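Local coordinates for protein YchN (Escherichia coli, PDB 1JX7), which is of unknown function, belongs to the DsrE/DsrF-like family and assembles into a homohexamer built as a dimer of trimers, at residues Ser43-Gln53 against Arg85-Val96. Numbering follows the deposited sequence.
Sequences SDAVTAGLRGQ and RGISTLPLIDGV
Ile93 meets the end of the 3-10 segment 44-49, its backbone N donating to Gly49 O at 2.9 Å (N-H...O 157°). From there its side chain runs along a row of carbonyls. CB stays 4.0 Å from Gly49 O; CG1, set beside the backbone N by a chi1 of -56°, touches Gly49 O and Leu50 O, which lie on the same side of it; CD1, with the chain extended, ends 3.6 Å from both Leu50 O and Ala48 O, facing the two from one side. Those last two oxygens are both taken by Gln53 NE2, in the amide plane toward Leu50 O and from above the carbonyl plane at Ala48 O, while Gln53 OE1 bonds Tyr13 OH. Leu50 and Leu92 form a single beta bridge here, joining the loop after strand 36-41, central in the five-stranded parallel sheet of this alpha/beta fold, to the loop leading into edge strand 96-99. Arg51, bent at chi3, donates a hydrogen bond from NH1 to Leu92 O, from well above that carbonyl's plane. Beyond the bridge Leu50 CD2 lies across Leu90, 3.6 Å from its CD1, and also meets Ile87 CG2; Leu90 packs against Leu90 of a second subunit. At the other end Arg85 NH1 forms a salt bridge with Asp44 OD2, the guanidinium and carboxylate planes 73° apart, and NH2 pairs with Glu16 of a third subunit.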
loop_
_atom_site.group_PDB
_atom_site.type_symbol
_atom_site.label_atom_id
_atom_site.label_comp_id
_atom_site.label_asym_id
_atom_site.label_seq_id
_atom_site.Cartn_x
_atom_site.Cartn_y
_atom_site.Cartn_z
ATOM N N SER A 43 7.269 -3.394 12.241
ATOM C CA SER A 43 7.801 -3.324 10.916
ATOM C C SER A 43 8.420 -1.986 10.529
ATOM O O SER A 43 9.261 -1.467 11.267
ATOM C CB SER A 43 6.739 -3.694 9.899
ATOM O OG SER A 43 5.695 -2.739 9.897
ATOM N N ASP A 44 8.028 -1.402 9.400
ATOM C CA ASP A 44 8.385 -0.072 8.923
ATOM C C ASP A 44 8.342 1.173 9.816
ATOM O O ASP A 44 9.238 2.031 9.719
ATOM C CB ASP A 44 7.642 0.256 7.655
ATOM C CG ASP A 44 7.811 -0.803 6.601
ATOM O OD1 ASP A 44 7.281 -0.606 5.492
ATOM O OD2 ASP A 44 8.475 -1.831 6.884
ATOM N N ALA A 45 7.341 1.287 10.681
ATOM C CA ALA A 45 7.213 2.453 11.563
ATOM C C ALA A 45 8.374 2.553 12.543
ATOM O O ALA A 45 8.481 3.507 13.301
ATOM C CB ALA A 45 5.868 2.387 12.349
ATOM N N VAL A 46 9.257 1.566 12.502
ATOM C CA VAL A 46 10.381 1.496 13.410
ATOM C C VAL A 46 11.529 2.450 13.123
ATOM O O VAL A 46 12.268 2.833 14.031
ATOM C CB VAL A 46 10.898 0.034 13.473
ATOM C CG1 VAL A 46 12.329 -0.007 13.931
ATOM C CG2 VAL A 46 10.020 -0.762 14.430
ATOM N N THR A 47 11.694 2.836 11.851
ATOM C CA THR A 47 12.765 3.759 11.495
ATOM C C THR A 47 12.415 5.148 12.015
ATOM O O THR A 47 13.291 6.012 12.126
ATOM C CB THR A 47 12.998 3.797 9.944
ATOM O OG1 THR A 47 11.820 4.260 9.276
ATOM C CG2 THR A 47 13.333 2.424 9.415
ATOM N N ALA A 48 11.140 5.339 12.357
ATOM C CA ALA A 48 10.643 6.605 12.902
ATOM C C ALA A 48 11.340 6.984 14.217
ATOM O O ALA A 48 11.258 8.127 14.688
ATOM C CB ALA A 48 9.156 6.500 13.131
ATOM N N GLY A 49 12.027 6.012 14.814
ATOM C CA GLY A 49 12.707 6.276 16.060
ATOM C C GLY A 49 14.097 6.875 15.908
ATOM O O GLY A 49 14.735 7.207 16.911
ATOM N N LEU A 50 14.580 7.025 14.679
ATOM C CA LEU A 50 15.913 7.588 14.506
ATOM C C LEU A 50 15.950 9.044 14.883
ATOM O O LEU A 50 14.955 9.754 14.768
ATOM C CB LEU A 50 16.399 7.416 13.072
ATOM C CG LEU A 50 16.727 5.975 12.690
ATOM C CD1 LEU A 50 17.180 5.935 11.249
ATOM C CD2 LEU A 50 17.791 5.419 13.612
ATOM N N ARG A 51 17.119 9.481 15.335
ATOM C CA ARG A 51 17.303 10.866 15.751
ATOM C C ARG A 51 17.839 11.670 14.569
ATOM O O ARG A 51 18.345 11.097 13.599
ATOM C CB ARG A 51 18.295 10.919 16.923
ATOM C CG ARG A 51 18.244 12.218 17.705
ATOM C CD ARG A 51 19.553 12.526 18.412
ATOM N NE ARG A 51 19.498 12.258 19.843
ATOM C CZ ARG A 51 19.236 11.069 20.368
ATOM N NH1 ARG A 51 18.982 10.030 19.581
ATOM N NH2 ARG A 51 19.236 10.917 21.688
ATOM N N GLY A 52 17.712 12.993 14.638
ATOM C CA GLY A 52 18.226 13.847 13.582
ATOM C C GLY A 52 17.329 14.076 12.377
ATOM O O GLY A 52 17.785 14.561 11.344
ATOM N N GLN A 53 16.050 13.723 12.506
ATOM C CA GLN A 53 15.110 13.909 11.415
ATOM C C GLN A 53 14.954 15.402 11.189
ATOM O O GLN A 53 14.659 16.158 12.119
ATOM C CB GLN A 53 13.754 13.275 11.760
ATOM C CG GLN A 53 13.857 11.781 11.994
ATOM C CD GLN A 53 12.539 11.137 12.371
ATOM O OE1 GLN A 53 11.535 11.289 11.674
ATOM N NE2 GLN A 53 12.548 10.396 13.476
ATOM N N ARG A 85 16.576 -3.878 10.274
ATOM C CA ARG A 85 16.868 -2.634 9.576
ATOM C C ARG A 85 18.148 -1.946 10.088
ATOM O O ARG A 85 18.482 -0.842 9.660
ATOM C CB ARG A 85 15.654 -1.702 9.667
ATOM C CG ARG A 85 14.349 -2.459 9.877
ATOM C CD ARG A 85 13.188 -2.036 8.993
ATOM N NE ARG A 85 12.078 -2.982 9.151
ATOM C CZ ARG A 85 11.017 -3.061 8.342
ATOM N NH1 ARG A 85 10.903 -2.249 7.298
ATOM N NH2 ARG A 85 10.077 -3.966 8.568
ATOM N N GLY A 86 18.852 -2.618 11.000
ATOM C CA GLY A 86 20.091 -2.085 11.540
ATOM C C GLY A 86 19.905 -0.801 12.303
ATOM O O GLY A 86 20.763 0.091 12.303
ATOM N N ILE A 87 18.766 -0.707 12.980
ATOM C CA ILE A 87 18.427 0.475 13.749
ATOM C C ILE A 87 18.595 0.206 15.236
ATOM O O ILE A 87 18.633 1.142 16.035
ATOM C CB ILE A 87 16.996 0.884 13.401
ATOM C CG1 ILE A 87 17.012 1.528 12.017
ATOM C CG2 ILE A 87 16.411 1.789 14.456
ATOM C CD1 ILE A 87 15.658 1.902 11.500
ATOM N N SER A 88 18.722 -1.065 15.604
ATOM C CA SER A 88 18.888 -1.451 16.998
ATOM C C SER A 88 20.014 -0.715 17.730
ATOM O O SER A 88 19.826 -0.271 18.860
ATOM C CB SER A 88 19.132 -2.955 17.104
ATOM O OG SER A 88 17.950 -3.685 16.832
ATOM N N THR A 89 21.175 -0.592 17.087
ATOM C CA THR A 89 22.330 0.075 17.702
ATOM C C THR A 89 22.463 1.571 17.409
ATOM O O THR A 89 23.402 2.207 17.870
ATOM C CB THR A 89 23.667 -0.587 17.289
ATOM O OG1 THR A 89 23.642 -0.879 15.889
ATOM C CG2 THR A 89 23.916 -1.861 18.092
ATOM N N LEU A 90 21.537 2.132 16.646
ATOM C CA LEU A 90 21.605 3.539 16.327
ATOM C C LEU A 90 21.026 4.374 17.459
ATOM O O LEU A 90 20.367 3.851 18.359
ATOM C CB LEU A 90 20.851 3.837 15.027
ATOM C CG LEU A 90 21.443 3.161 13.792
ATOM C CD1 LEU A 90 20.830 3.777 12.548
ATOM C CD2 LEU A 90 22.950 3.344 13.764
ATOM N N PRO A 91 21.302 5.700 17.446
ATOM C CA PRO A 91 20.795 6.606 18.479
ATOM C C PRO A 91 19.306 6.848 18.254
ATOM O O PRO A 91 18.902 7.341 17.199
ATOM C CB PRO A 91 21.623 7.873 18.257
ATOM C CG PRO A 91 22.892 7.357 17.605
ATOM C CD PRO A 91 22.337 6.361 16.632
ATOM N N LEU A 92 18.486 6.492 19.232
ATOM C CA LEU A 92 17.055 6.694 19.111
ATOM C C LEU A 92 16.663 7.969 19.816
ATOM O O LEU A 92 17.376 8.445 20.684
ATOM C CB LEU A 92 16.268 5.532 19.745
ATOM C CG LEU A 92 16.252 4.120 19.145
ATOM C CD1 LEU A 92 15.998 4.202 17.648
ATOM C CD2 LEU A 92 17.563 3.433 19.419
ATOM N N ILE A 93 15.523 8.518 19.417
ATOM C CA ILE A 93 14.977 9.731 20.030
ATOM C C ILE A 93 14.814 9.352 21.497
ATOM O O ILE A 93 14.594 8.185 21.816
ATOM C CB ILE A 93 13.605 10.071 19.415
ATOM C CG1 ILE A 93 13.744 10.202 17.894
ATOM C CG2 ILE A 93 13.062 11.345 20.023
ATOM C CD1 ILE A 93 12.436 10.473 17.171
ATOM N N ASP A 94 14.927 10.332 22.382
ATOM C CA ASP A 94 14.829 10.077 23.815
ATOM C C ASP A 94 13.965 8.915 24.294
ATOM O O ASP A 94 14.374 7.758 24.217
ATOM C CB ASP A 94 14.411 11.354 24.546
ATOM C CG ASP A 94 15.530 12.376 24.598
ATOM O OD1 ASP A 94 16.682 11.979 24.880
ATOM O OD2 ASP A 94 15.262 13.578 24.367
ATOM N N GLY A 95 12.776 9.217 24.801
ATOM C CA GLY A 95 11.912 8.170 25.318
ATOM C C GLY A 95 11.708 6.926 24.472
ATOM O O GLY A 95 11.213 5.921 24.967
ATOM N N VAL A 96 12.073 6.979 23.191
ATOM C CA VAL A 96 11.896 5.842 22.313
ATOM C C VAL A 96 12.751 4.658 22.748
ATOM O O VAL A 96 13.918 4.829 23.076
ATOM C CB VAL A 96 12.248 6.234 20.868
ATOM C CG1 VAL A 96 12.336 4.986 19.982
ATOM C CG2 VAL A 96 11.192 7.193 20.338
#